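Local structure of foldase protein PrsA 2 (Bacillus anthracis, 6VJ4) at residues A[47-52]-A[82-87]; A[122-127]-A[181-186]; A[95-100]-A[210-215]; A[107-112]-A[156-161]. The protein catalyses cis-trans isomerisation of peptidyl-prolyl bonds and assists extracellular folding of secreted proteins, supporting secretion of the protective antigen. All blocks are in the same frame, centred on the assembly; numbering follows the deposited sequence. Where two conformers were deposited one is given.

Contact 1 of 4, residues A[47-52]-A[82-87]; sequences DDVDKE and QIKFKL
Ile-83 faces Val-49 and Glu-52 where helix 46-60 packs against helix 76-95, a helix-helix contact of the N-terminal helical part of the foldase. The short helical segments cross at 114° with axes 9.3 Å apart. CG2 of Ile-83, anti to its backbone N, is the branch that enters the interface; it lies 3.6 Å from Glu-52 CB and also touches the CG1 branch of Val-49. Its CD1 reaches the main chain of Glu-52 instead. One residue on, Lys-84 contributes backbone and stem rather than charge: Val-49 CG2 rests 3.9 Å from Lys-84 CA, while the extended remainder of the lysine leads away and touches Thr-39 of helix 28-41. Lys-86 turns at its third torsion (67°); the two side chains cross at about a right angle and NZ ends at Glu-52 OE2. This salt bridge, 3.0 Å between Lys-86 NZ and Glu-52 OE2, meets the carboxylate from above its plane and borders the apolar layer. Leu-87 completes this face. Its side chain touches Val-44 as well as Val-49 CA, and its CD1 tip lies 3.8 Å from the carbonyl oxygen of Asp-48.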
loop_
_atom_site.group_PDB
_atom_site.type_symbol
_atom_site.label_atom_id
_atom_site.label_comp_id
_atom_site.label_asym_id
_atom_site.label_seq_id
_atom_site.Cartn_x
_atom_site.Cartn_y
_atom_site.Cartn_z
ATOM N N ASP A 47 -19.229 19.271 -3.085
ATOM C CA ASP A 47 -20.237 20.201 -2.511
ATOM C C ASP A 47 -20.398 19.887 -1.018
ATOM O O ASP A 47 -20.380 20.840 -0.212
ATOM C CB ASP A 47 -21.585 20.113 -3.234
ATOM C CG ASP A 47 -21.583 20.622 -4.669
ATOM O OD1 ASP A 47 -20.559 21.191 -5.097
ATOM O OD2 ASP A 47 -22.612 20.447 -5.350
ATOM N N ASP A 48 -20.534 18.600 -0.671
ATOM C CA ASP A 48 -20.695 18.178 0.748
ATOM C C ASP A 48 -19.425 18.532 1.535
ATOM O O ASP A 48 -19.559 18.959 2.692
ATOM C CB ASP A 48 -20.982 16.677 0.869
ATOM C CG ASP A 48 -22.268 16.215 0.200
ATOM O OD1 ASP A 48 -22.933 17.054 -0.443
ATOM O OD2 ASP A 48 -22.591 15.015 0.322
ATOM N N VAL A 49 -18.250 18.340 0.927
ATOM C CA VAL A 49 -16.942 18.633 1.592
ATOM C C VAL A 49 -16.846 20.141 1.848
ATOM O O VAL A 49 -16.540 20.528 2.998
ATOM C CB VAL A 49 -15.746 18.137 0.753
ATOM C CG1 VAL A 49 -14.420 18.650 1.299
ATOM C CG2 VAL A 49 -15.718 16.618 0.631
ATOM N N ASP A 50 -17.093 20.949 0.810
ATOM C CA ASP A 50 -17.002 22.431 0.909
ATOM C C ASP A 50 -17.999 22.936 1.958
ATOM O O ASP A 50 -17.634 23.857 2.709
ATOM C CB ASP A 50 -17.211 23.088 -0.460
ATOM C CG ASP A 50 -16.120 22.767 -1.474
ATOM O OD1 ASP A 50 -15.032 22.317 -1.051
ATOM O OD2 ASP A 50 -16.369 22.960 -2.682
ATOM N N LYS A 51 -19.198 22.344 2.026
ATOM C CA LYS A 51 -20.199 22.793 3.032
ATOM C C LYS A 51 -19.649 22.550 4.442
ATOM O O LYS A 51 -19.848 23.422 5.310
ATOM C CB LYS A 51 -21.545 22.088 2.834
ATOM C CG LYS A 51 -22.557 22.327 3.949
ATOM C CD LYS A 51 -23.991 21.990 3.584
ATOM C CE LYS A 51 -24.590 22.955 2.581
ATOM N NZ LYS A 51 -26.005 22.632 2.280
ATOM N N GLU A 52 -18.979 21.414 4.655
ATOM C CA GLU A 52 -18.419 21.095 5.995
ATOM C C GLU A 52 -17.257 22.057 6.279
ATOM O O GLU A 52 -17.093 22.452 7.447
ATOM C CB GLU A 52 -17.982 19.629 6.058
ATOM C CG GLU A 52 -17.651 19.140 7.461
ATOM C CD GLU A 52 -18.831 19.062 8.419
ATOM O OE1 GLU A 52 -19.983 19.172 7.951
ATOM O OE2 GLU A 52 -18.594 18.895 9.633
ATOM N N GLN A 82 -8.664 16.548 4.980
ATOM C CA GLN A 82 -8.969 15.840 6.258
ATOM C C GLN A 82 -10.494 15.737 6.415
ATOM O O GLN A 82 -10.964 14.719 6.964
ATOM C CB GLN A 82 -8.346 16.539 7.473
ATOM C CG GLN A 82 -6.834 16.745 7.399
ATOM C CD GLN A 82 -6.023 15.492 7.168
ATOM O OE1 GLN A 82 -6.453 14.550 6.507
ATOM N NE2 GLN A 82 -4.804 15.491 7.683
ATOM N N ILE A 83 -11.223 16.764 5.965
ATOM C CA ILE A 83 -12.715 16.760 6.017
ATOM C C ILE A 83 -13.232 15.728 5.005
ATOM O O ILE A 83 -14.143 14.952 5.363
ATOM C CB ILE A 83 -13.288 18.170 5.770
ATOM C CG1 ILE A 83 -13.064 19.071 6.988
ATOM C CG2 ILE A 83 -14.760 18.105 5.387
ATOM C CD1 ILE A 83 -13.847 20.365 6.966
ATOM N N LYS A 84 -12.660 15.712 3.798
ATOM C CA LYS A 84 -13.051 14.715 2.769
ATOM C C LYS A 84 -12.888 13.315 3.377
ATOM O O LYS A 84 -13.809 12.488 3.213
ATOM C CB LYS A 84 -12.212 14.927 1.504
ATOM C CG LYS A 84 -12.474 13.964 0.351
ATOM C CD LYS A 84 -11.643 14.293 -0.883
ATOM C CE LYS A 84 -11.716 13.241 -1.971
ATOM N NZ LYS A 84 -13.098 13.055 -2.478
ATOM N N PHE A 85 -11.790 13.081 4.103
ATOM C CA PHE A 85 -11.541 11.758 4.735
ATOM C C PHE A 85 -12.598 11.472 5.811
ATOM O O PHE A 85 -13.176 10.358 5.806
ATOM C CB PHE A 85 -10.131 11.692 5.327
ATOM C CG PHE A 85 -9.844 10.415 6.074
ATOM C CD1 PHE A 85 -9.601 9.232 5.390
ATOM C CD2 PHE A 85 -9.836 10.388 7.461
ATOM C CE1 PHE A 85 -9.346 8.055 6.078
ATOM C CE2 PHE A 85 -9.576 9.211 8.147
ATOM C CZ PHE A 85 -9.333 8.047 7.456
ATOM N N LYS A 86 -12.845 12.439 6.699
ATOM C CA LYS A 86 -13.829 12.249 7.802
ATOM C C LYS A 86 -15.197 11.865 7.221
ATOM O O LYS A 86 -15.796 10.880 7.709
ATOM C CB LYS A 86 -13.978 13.518 8.646
ATOM C CG LYS A 86 -14.865 13.348 9.874
ATOM C CD LYS A 86 -15.349 14.645 10.491
ATOM C CE LYS A 86 -16.315 15.397 9.599
ATOM N NZ LYS A 86 -16.921 16.555 10.298
ATOM N N LEU A 87 -15.674 12.622 6.227
ATOM C CA LEU A 87 -17.007 12.359 5.619
ATOM C C LEU A 87 -17.008 10.986 4.939
ATOM O O LEU A 87 -18.028 10.274 5.056
ATOM C CB LEU A 87 -17.354 13.470 4.625
ATOM C CG LEU A 87 -17.612 14.845 5.238
ATOM C CD1 LEU A 87 -17.864 15.882 4.156
ATOM C CD2 LEU A 87 -18.777 14.804 6.215
#

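Contact 2 of 4, residues A[122-127]-A[181-186]; sequences EAKEIK and SDPVQS
Pro-183 lays the CB-CG side of its ring against Ala-123, joining helix 120-131 of the PpiC-type (parvulin-like) isomerase domain to the chain that leads into edge strand 184-186. Both CB and CG of the proline approach the Ala-123 methyl, with CG 3.8 Å from Ala-123 CB. The same CG continues onto the next helical residue, where it lies 3.9 Å from the Lys-124 backbone N and also touches the base of that lysine. Beyond CG the Lys-124 chain is fully extended and carries its ammonium away from the proline.

One helical turn on, Lys-127 spreads its methylenes over the backbone of Ser-181 and beside Asp-182. A bend at the second torsion (55°) brings CD and CE to Ser-181 O, with CE 3.2 Å from that oxygen. This carbonyl oxygen is buried by the lysine's aliphatic part and has no polar partner in the model. A second bend, at the fourth torsion, sets the direction of the ammonium alone. It makes only a long ion pair with Asp-182, NZ to OD1 being 3.8 Å, and its stronger partner is Asp-131 in the same helix.

Farther out, the sheet holds both sides in place. Ala-123 touches Val-117 and Tyr-190, Pro-183 packs on Ile-192, and backbone bonds tie Ser-181 to Ile-193 and Val-184 to His-191. The extended backbone before the proline is fixed by the Ser-181 hydroxyl, which is also hydrogen-bonded to the backbone N of Ile-193. Its OG donates to Asp-182 O at 2.7 Å, tilted 32° from that carbonyl's plane.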
loop_
_atom_site.group_PDB
_atom_site.type_symbol
_atom_site.label_atom_id
_atom_site.label_comp_id
_atom_site.label_asym_id
_atom_site.label_seq_id
_atom_site.Cartn_x
_atom_site.Cartn_y
_atom_site.Cartn_z
ATOM N N GLU A 122 -9.881 -15.763 42.372
ATOM C CA GLU A 122 -10.618 -14.779 43.208
ATOM C C GLU A 122 -12.085 -14.736 42.758
ATOM O O GLU A 122 -12.962 -14.616 43.634
ATOM C CB GLU A 122 -9.978 -13.393 43.125
ATOM C CG GLU A 122 -10.672 -12.375 44.011
ATOM C CD GLU A 122 -9.964 -11.038 44.181
ATOM O OE1 GLU A 122 -8.753 -10.956 43.869
ATOM O OE2 GLU A 122 -10.631 -10.085 44.630
ATOM N N ALA A 123 -12.333 -14.842 41.455
ATOM C CA ALA A 123 -13.725 -14.833 40.927
ATOM C C ALA A 123 -14.449 -16.100 41.383
ATOM O O ALA A 123 -15.610 -16.006 41.775
ATOM C CB ALA A 123 -13.741 -14.714 39.430
ATOM N N LYS A 124 -13.762 -17.239 41.374
ATOM C CA LYS A 124 -14.393 -18.498 41.846
ATOM C C LYS A 124 -14.700 -18.390 43.345
ATOM O O LYS A 124 -15.773 -18.851 43.755
ATOM C CB LYS A 124 -13.485 -19.696 41.578
ATOM C CG LYS A 124 -13.334 -20.089 40.119
ATOM C CD LYS A 124 -12.434 -21.290 39.930
ATOM C CE LYS A 124 -12.302 -21.703 38.478
ATOM N NZ LYS A 124 -11.361 -22.839 38.317
ATOM N N GLU A 125 -13.799 -17.782 44.115
ATOM C CA GLU A 125 -14.032 -17.674 45.578
ATOM C C GLU A 125 -15.181 -16.685 45.812
ATOM O O GLU A 125 -15.989 -16.944 46.723
ATOM C CB GLU A 125 -12.722 -17.369 46.300
ATOM C CG GLU A 125 -11.757 -18.549 46.303
ATOM C CD GLU A 125 -12.296 -19.816 46.956
ATOM O OE1 GLU A 125 -12.110 -20.905 46.384
ATOM O OE2 GLU A 125 -12.890 -19.715 48.043
ATOM N N ILE A 126 -15.303 -15.647 44.978
ATOM C CA ILE A 126 -16.457 -14.709 45.124
ATOM C C ILE A 126 -17.750 -15.469 44.848
ATOM O O ILE A 126 -18.701 -15.294 45.614
ATOM C CB ILE A 126 -16.280 -13.463 44.238
ATOM C CG1 ILE A 126 -15.266 -12.528 44.900
ATOM C CG2 ILE A 126 -17.603 -12.757 43.986
ATOM C CD1 ILE A 126 -14.838 -11.382 44.062
ATOM N N LYS A 127 -17.773 -16.286 43.786
ATOM C CA LYS A 127 -18.986 -17.071 43.442
ATOM C C LYS A 127 -19.368 -17.981 44.626
ATOM O O LYS A 127 -20.560 -18.040 44.974
ATOM C CB LYS A 127 -18.722 -17.906 42.180
ATOM C CG LYS A 127 -19.890 -18.756 41.703
ATOM C CD LYS A 127 -21.154 -17.959 41.465
ATOM C CE LYS A 127 -22.187 -18.670 40.608
ATOM N NZ LYS A 127 -22.601 -19.962 41.188
ATOM N N SER A 181 -23.845 -15.638 37.504
ATOM C CA SER A 181 -22.992 -16.400 36.575
ATOM C C SER A 181 -21.784 -17.001 37.283
ATOM O O SER A 181 -21.411 -16.523 38.371
ATOM C CB SER A 181 -22.479 -15.529 35.483
ATOM O OG SER A 181 -21.462 -14.654 35.970
ATOM N N ASP A 182 -21.211 -18.012 36.634
ATOM C CA ASP A 182 -19.841 -18.448 36.996
ATOM C C ASP A 182 -18.928 -17.359 36.439
ATOM O O ASP A 182 -19.403 -16.438 35.754
ATOM C CB ASP A 182 -19.571 -19.841 36.432
ATOM C CG ASP A 182 -20.144 -20.907 37.337
ATOM O OD1 ASP A 182 -19.926 -20.802 38.573
ATOM O OD2 ASP A 182 -20.825 -21.782 36.823
ATOM N N PRO A 183 -17.615 -17.390 36.718
ATOM C CA PRO A 183 -16.700 -16.374 36.207
ATOM C C PRO A 183 -16.731 -16.315 34.684
ATOM O O PRO A 183 -16.692 -17.363 34.029
ATOM C CB PRO A 183 -15.324 -16.832 36.712
ATOM C CG PRO A 183 -15.677 -17.625 37.963
ATOM C CD PRO A 183 -16.923 -18.383 37.562
ATOM N N VAL A 184 -16.886 -15.098 34.183
ATOM C CA VAL A 184 -16.936 -14.803 32.733
ATOM C C VAL A 184 -15.685 -14.024 32.363
ATOM O O VAL A 184 -15.534 -12.878 32.847
ATOM C CB VAL A 184 -18.207 -14.007 32.386
ATOM C CG1 VAL A 184 -18.237 -13.641 30.914
ATOM C CG2 VAL A 184 -19.452 -14.768 32.805
ATOM N N GLN A 185 -14.860 -14.602 31.492
ATOM C CA GLN A 185 -13.629 -13.898 31.084
ATOM C C GLN A 185 -13.965 -12.858 30.025
ATOM O O GLN A 185 -14.791 -13.150 29.129
ATOM C CB GLN A 185 -12.578 -14.863 30.549
ATOM C CG GLN A 185 -11.225 -14.195 30.377
ATOM C CD GLN A 185 -10.206 -15.141 29.802
ATOM O OE1 GLN A 185 -10.515 -15.961 28.942
ATOM N NE2 GLN A 185 -8.971 -15.004 30.253
ATOM N N SER A 186 -13.410 -11.667 30.200
ATOM C CA SER A 186 -13.529 -10.599 29.178
ATOM C C SER A 186 -12.175 -9.906 29.111
ATOM O O SER A 186 -11.285 -10.198 29.914
ATOM C CB SER A 186 -14.634 -9.624 29.494
ATOM O OG SER A 186 -14.160 -8.620 30.368
#

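Contact 3 of 4, residues A[95-100]-A[210-215]; sequences QSVTEK and SIRKNL
Val-97 O accepts the shortest polar bond between the two segments, 2.8 Å from Arg-212 NH1, and also takes a longer bond from a water at 3.3 Å. The arginine N-H arrives well above the carbonyl plane, 47° out of it, and the bond is bent. The same water accepts from Arg-212 NH2 at 3.1 Å, so the guanidinium grips the oxygen both directly and through solvent. NH2 also points to Glu-99 OE1, which lies at the guanidinium edge; this salt bridge is weak at 3.4 Å, and the two flat groups are turned only 24° apart. The Arg-212 chain is extended as far as CD, then bent at the third torsion (-68°) toward the linker. Nearer the helix, the isopropyl group of Val-97 packs against helix 204-220, its CG1 4.1 Å from Leu-215 CD1. Arginine and valine pin the turn between helices 76-95 and 99-104 onto this later helix.

Two further bonds order the linker: Thr-98 caps helix 99-104 through the backbone N of Asp-101, and Glu-99 OE2 is hydrogen-bonded to Tyr-204. The cation is thus held by several modest interactions rather than one strong ion pair, and probably lends electrostatic support to the Val-97 carbonyl.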
loop_
_atom_site.group_PDB
_atom_site.type_symbol
_atom_site.label_atom_id
_atom_site.label_comp_id
_atom_site.label_asym_id
_atom_site.label_seq_id
_atom_site.Cartn_x
_atom_site.Cartn_y
_atom_site.Cartn_z
ATOM N N GLN A 95 -22.219 2.460 6.275
ATOM C CA GLN A 95 -22.474 1.293 5.390
ATOM C C GLN A 95 -21.994 -0.004 6.052
ATOM O O GLN A 95 -22.471 -1.063 5.634
ATOM C CB GLN A 95 -21.837 1.509 4.017
ATOM C CG GLN A 95 -22.529 2.614 3.231
ATOM C CD GLN A 95 -21.924 2.873 1.873
ATOM O OE1 GLN A 95 -22.244 3.861 1.221
ATOM N NE2 GLN A 95 -21.058 1.980 1.427
ATOM N N SER A 96 -21.132 0.074 7.070
ATOM C CA SER A 96 -20.640 -1.157 7.751
ATOM C C SER A 96 -21.786 -1.841 8.511
ATOM O O SER A 96 -21.643 -3.025 8.869
ATOM C CB SER A 96 -19.518 -0.848 8.706
ATOM O OG SER A 96 -20.016 -0.261 9.901
ATOM N N VAL A 97 -22.870 -1.116 8.771
ATOM C CA VAL A 97 -23.998 -1.700 9.562
ATOM C C VAL A 97 -24.914 -2.457 8.601
ATOM O O VAL A 97 -25.600 -1.809 7.777
ATOM C CB VAL A 97 -24.753 -0.633 10.373
ATOM C CG1 VAL A 97 -25.891 -1.243 11.182
ATOM C CG2 VAL A 97 -23.817 0.142 11.292
ATOM N N THR A 98 -24.905 -3.784 8.706
ATOM C CA THR A 98 -25.712 -4.665 7.822
ATOM C C THR A 98 -27.039 -5.001 8.505
ATOM O O THR A 98 -27.142 -4.838 9.728
ATOM C CB THR A 98 -24.952 -5.959 7.502
ATOM O OG1 THR A 98 -24.836 -6.689 8.723
ATOM C CG2 THR A 98 -23.582 -5.713 6.905
ATOM N N GLU A 99 -28.018 -5.458 7.727
ATOM C CA GLU A 99 -29.323 -5.869 8.295
ATOM C C GLU A 99 -29.059 -6.965 9.333
ATOM O O GLU A 99 -29.771 -6.984 10.346
ATOM C CB GLU A 99 -30.262 -6.353 7.185
ATOM C CG GLU A 99 -31.665 -6.698 7.673
ATOM C CD GLU A 99 -32.495 -5.530 8.195
ATOM O OE1 GLU A 99 -32.114 -4.364 7.937
ATOM O OE2 GLU A 99 -33.532 -5.787 8.849
ATOM N N LYS A 100 -28.085 -7.845 9.068
ATOM C CA LYS A 100 -27.731 -8.913 10.050
ATOM C C LYS A 100 -27.237 -8.270 11.354
ATOM O O LYS A 100 -27.640 -8.740 12.439
ATOM C CB LYS A 100 -26.664 -9.859 9.499
ATOM C CG LYS A 100 -26.071 -10.799 10.543
ATOM C CD LYS A 100 -25.307 -11.973 9.972
ATOM C CE LYS A 100 -24.680 -12.831 11.054
ATOM N NZ LYS A 100 -25.690 -13.312 12.027
ATOM N N SER A 210 -34.081 2.426 15.049
ATOM C CA SER A 210 -33.355 2.933 16.246
ATOM C C SER A 210 -32.118 2.077 16.535
ATOM O O SER A 210 -31.094 2.643 16.952
ATOM C CB SER A 210 -34.265 3.009 17.462
ATOM O OG SER A 210 -34.688 1.719 17.883
ATOM N N ILE A 211 -32.226 0.752 16.385
ATOM C CA ILE A 211 -31.036 -0.124 16.588
ATOM C C ILE A 211 -29.945 0.268 15.589
ATOM O O ILE A 211 -28.758 0.364 15.992
ATOM C CB ILE A 211 -31.440 -1.604 16.445
ATOM C CG1 ILE A 211 -32.428 -2.012 17.543
ATOM C CG2 ILE A 211 -30.203 -2.483 16.414
ATOM C CD1 ILE A 211 -33.033 -3.399 17.380
ATOM N N ARG A 212 -30.331 0.483 14.330
ATOM C CA ARG A 212 -29.350 0.845 13.274
ATOM C C ARG A 212 -28.695 2.180 13.646
ATOM O O ARG A 212 -27.463 2.264 13.568
ATOM C CB ARG A 212 -30.024 0.925 11.897
ATOM C CG ARG A 212 -29.093 1.364 10.774
ATOM C CD ARG A 212 -29.761 1.365 9.413
ATOM N NE ARG A 212 -30.074 0.014 8.966
ATOM C CZ ARG A 212 -29.229 -0.789 8.328
ATOM N NH1 ARG A 212 -27.999 -0.386 8.046
ATOM N NH2 ARG A 212 -29.615 -2.005 7.979
ATOM N N LYS A 213 -29.502 3.160 14.050
ATOM C CA LYS A 213 -28.979 4.499 14.437
ATOM C C LYS A 213 -27.967 4.346 15.580
ATOM O O LYS A 213 -26.902 4.989 15.506
ATOM C CB LYS A 213 -30.135 5.420 14.837
ATOM C CG LYS A 213 -29.719 6.804 15.328
ATOM C CD LYS A 213 -30.884 7.696 15.681
ATOM C CE LYS A 213 -31.744 8.049 14.484
ATOM N NZ LYS A 213 -32.766 9.066 14.829
ATOM N N ASN A 214 -28.302 3.534 16.591
ATOM C CA ASN A 214 -27.420 3.294 17.768
ATOM C C ASN A 214 -26.115 2.642 17.318
ATOM O O ASN A 214 -25.064 3.068 17.796
ATOM C CB ASN A 214 -28.071 2.395 18.826
ATOM C CG ASN A 214 -29.044 3.117 19.730
ATOM O OD1 ASN A 214 -29.075 4.345 19.760
ATOM N ND2 ASN A 214 -29.813 2.358 20.499
ATOM N N LEU A 215 -26.180 1.648 16.425
ATOM C CA LEU A 215 -24.929 0.979 15.981
ATOM C C LEU A 215 -24.097 1.967 15.158
ATOM O O LEU A 215 -22.861 1.937 15.301
ATOM C CB LEU A 215 -25.254 -0.272 15.163
ATOM C CG LEU A 215 -25.733 -1.482 15.956
ATOM C CD1 LEU A 215 -26.175 -2.587 15.018
ATOM C CD2 LEU A 215 -24.643 -1.984 16.893
HETATM O O HOH W 1 -27.868 -2.589 5.526
#

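Contact 4 of 4, residues A[107-112]-A[156-161]; sequences KPEIKA and LGYFHS
Tyr-158 covers Lys-111 at the pairing of strands 110-117 and 155-159, an antiparallel edge of the four-stranded sheet in the PpiC-type isomerase domain. Lys-111 CB sits over the centre of the phenol ring, 3.5 Å from its centroid, a CH-pi contact only 5° off the normal. The lysine first runs extended, with CG anti to its backbone N, then bends at the third torsion; its ammonium thereby approaches a water that the Tyr-158 hydroxyl also binds, though the lysine's bond to it is weak. Lys-199 makes a cation-pi contact with the same ring. The extended chain of Glu-109 brings CG to 3.4 Å from Phe-159 O and OE2 against Tyr-158 CB; its CG lies over the His-160 ring in one of that histidine's two conformers.

Residues pointing to the opposite face are Ile-110 and Phe-159, a hydrogen-bonded pair. Ile-110 CG1 and Phe-159 CG each stand between backbone N and carbonyl carbon (chi1 52° and 56°), an unusual choice that folds both side chains over the strands and toward each other. Ile-110 CD1 consequently reaches Phe-159 CZ at 3.7 Å, while Ile-110 O lies over one face of the ring, 3.5 Å from its plane and offset toward the rim, and CE1 touches Ala-112 CB. Met-164 and helix 166-174 continue this apolar layer.

Lys-107 extends alongside Ser-161, and Glu-169 binds both. Main-chain pairing is firm around Ile-110, whose O accepts from Phe-159 N at 2.8 Å. Just before Gly-157, whose phi is positive, Leu-156 N donates to Ala-112 O at 2.9 Å.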
loop_
_atom_site.group_PDB
_atom_site.type_symbol
_atom_site.label_atom_id
_atom_site.label_comp_id
_atom_site.label_asym_id
_atom_site.label_seq_id
_atom_site.Cartn_x
_atom_site.Cartn_y
_atom_site.Cartn_z
ATOM N N LYS A 107 -32.511 -7.275 20.901
ATOM C CA LYS A 107 -32.608 -7.932 22.222
ATOM C C LYS A 107 -33.221 -6.965 23.211
ATOM O O LYS A 107 -33.093 -5.747 23.078
ATOM C CB LYS A 107 -31.231 -8.324 22.742
ATOM C CG LYS A 107 -30.409 -9.215 21.839
ATOM C CD LYS A 107 -29.109 -9.631 22.493
ATOM C CE LYS A 107 -28.190 -10.325 21.518
ATOM N NZ LYS A 107 -26.900 -10.691 22.153
ATOM N N PRO A 108 -33.890 -7.476 24.250
ATOM C CA PRO A 108 -34.449 -6.607 25.269
ATOM C C PRO A 108 -33.353 -5.869 26.041
ATOM O O PRO A 108 -32.258 -6.405 26.179
ATOM C CB PRO A 108 -35.174 -7.548 26.235
ATOM C CG PRO A 108 -34.647 -8.932 25.922
ATOM C CD PRO A 108 -34.078 -8.910 24.523
ATOM N N GLU A 109 -33.657 -4.636 26.442
ATOM C CA GLU A 109 -32.771 -3.895 27.365
ATOM C C GLU A 109 -32.739 -4.713 28.659
ATOM O O GLU A 109 -33.804 -5.219 29.073
ATOM C CB GLU A 109 -33.374 -2.496 27.499
ATOM C CG GLU A 109 -32.489 -1.447 28.099
ATOM C CD GLU A 109 -33.101 -0.050 28.131
ATOM O OE1 GLU A 109 -34.196 0.142 27.573
ATOM O OE2 GLU A 109 -32.479 0.836 28.716
ATOM N N ILE A 110 -31.559 -4.871 29.250
ATOM C CA ILE A 110 -31.438 -5.657 30.510
ATOM C C ILE A 110 -30.725 -4.830 31.570
ATOM O O ILE A 110 -29.970 -3.907 31.236
ATOM C CB ILE A 110 -30.713 -6.994 30.315
ATOM C CG1 ILE A 110 -29.366 -6.824 29.609
ATOM C CG2 ILE A 110 -31.601 -7.986 29.577
ATOM C CD1 ILE A 110 -28.469 -8.059 29.679
ATOM N N LYS A 111 -31.003 -5.180 32.815
ATOM C CA LYS A 111 -30.291 -4.562 33.938
ATOM C C LYS A 111 -29.499 -5.676 34.602
ATOM O O LYS A 111 -30.020 -6.784 34.749
ATOM C CB LYS A 111 -31.251 -3.895 34.922
ATOM C CG LYS A 111 -30.561 -3.204 36.078
ATOM C CD LYS A 111 -31.495 -2.406 36.927
ATOM C CE LYS A 111 -32.558 -3.236 37.600
ATOM N NZ LYS A 111 -33.247 -2.424 38.645
ATOM N N ALA A 112 -28.263 -5.370 34.936
ATOM C CA ALA A 112 -27.435 -6.378 35.612
ATOM C C ALA A 112 -26.504 -5.698 36.600
ATOM O O ALA A 112 -26.217 -4.484 36.471
ATOM C CB ALA A 112 -26.599 -7.145 34.611
ATOM N N LEU A 156 -25.177 -1.848 37.049
ATOM C CA LEU A 156 -24.802 -1.208 35.762
ATOM C C LEU A 156 -26.002 -0.442 35.219
ATOM O O LEU A 156 -25.819 0.304 34.247
ATOM C CB LEU A 156 -24.416 -2.297 34.760
ATOM C CG LEU A 156 -23.117 -3.030 35.077
ATOM C CD1 LEU A 156 -23.020 -4.329 34.293
ATOM C CD2 LEU A 156 -21.922 -2.143 34.790
ATOM N N GLY A 157 -27.168 -0.636 35.842
ATOM C CA GLY A 157 -28.424 -0.059 35.324
ATOM C C GLY A 157 -28.849 -0.779 34.053
ATOM O O GLY A 157 -28.230 -1.794 33.715
ATOM N N TYR A 158 -29.894 -0.280 33.402
ATOM C CA TYR A 158 -30.351 -0.878 32.125
ATOM C C TYR A 158 -29.418 -0.478 30.982
ATOM O O TYR A 158 -29.010 0.712 30.898
ATOM C CB TYR A 158 -31.785 -0.452 31.817
ATOM C CG TYR A 158 -32.806 -1.283 32.543
ATOM C CD1 TYR A 158 -33.190 -2.511 32.032
ATOM C CD2 TYR A 158 -33.355 -0.872 33.748
ATOM C CE1 TYR A 158 -34.093 -3.322 32.699
ATOM C CE2 TYR A 158 -34.281 -1.661 34.414
ATOM C CZ TYR A 158 -34.654 -2.884 33.879
ATOM O OH TYR A 158 -35.492 -3.708 34.558
ATOM N N PHE A 159 -29.125 -1.438 30.110
ATOM C CA PHE A 159 -28.284 -1.184 28.918
ATOM C C PHE A 159 -28.798 -2.032 27.762
ATOM O O PHE A 159 -29.453 -3.063 27.973
ATOM C CB PHE A 159 -26.811 -1.462 29.213
ATOM C CG PHE A 159 -26.534 -2.847 29.730
ATOM C CD1 PHE A 159 -26.575 -3.111 31.094
ATOM C CD2 PHE A 159 -26.237 -3.881 28.866
ATOM C CE1 PHE A 159 -26.333 -4.387 31.572
ATOM C CE2 PHE A 159 -25.991 -5.163 29.346
ATOM C CZ PHE A 159 -26.042 -5.410 30.700
ATOM N N HIS A 160 -28.524 -1.567 26.549
ATOM C CA HIS A 160 -28.939 -2.313 25.340
ATOM C C HIS A 160 -27.811 -3.202 24.819
ATOM O O HIS A 160 -26.638 -3.011 25.165
ATOM C CB HIS A 160 -29.381 -1.324 24.246
ATOM C CG HIS A 160 -30.694 -0.654 24.489
ATOM N ND1 HIS A 160 -31.888 -1.154 23.986
ATOM C CD2 HIS A 160 -31.011 0.489 25.139
ATOM C CE1 HIS A 160 -32.876 -0.354 24.328
ATOM N NE2 HIS A 160 -32.369 0.652 25.045
ATOM N N SER A 161 -28.179 -4.114 23.933
ATOM C CA SER A 161 -27.208 -4.964 23.224
ATOM C C SER A 161 -26.166 -4.050 22.556
ATOM O O SER A 161 -26.564 -3.020 21.947
ATOM C CB SER A 161 -27.943 -5.797 22.189
ATOM O OG SER A 161 -27.039 -6.597 21.445
HETATM O O HOH W 2 -30.981 -4.090 23.492
HETATM O O HOH W 3 -36.148 -2.880 37.015
#

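Overall arrangement
The four contacts run from the helical part of the chain into the isomerase domain. Contacts 1 and 2 are farthest apart, their centres about 48 Å from each other on opposite sides of the chain's centre. Contact 3 lies between, about 23 Å from contact 1 and 18 Å from contact 4 (centres). By joining 95-100 to 210-215 it closes a loop that encloses contacts 2 and 4, so the isomerase domain is an insertion between helical segments. Contacts 2 and 4, with centres about 20 Å apart, interlock along the chain and reach the same sheet, at edge strands 184-186 and 155-159. Prolyl isomerisation probably belongs to this domain; contact 1 lies far from it.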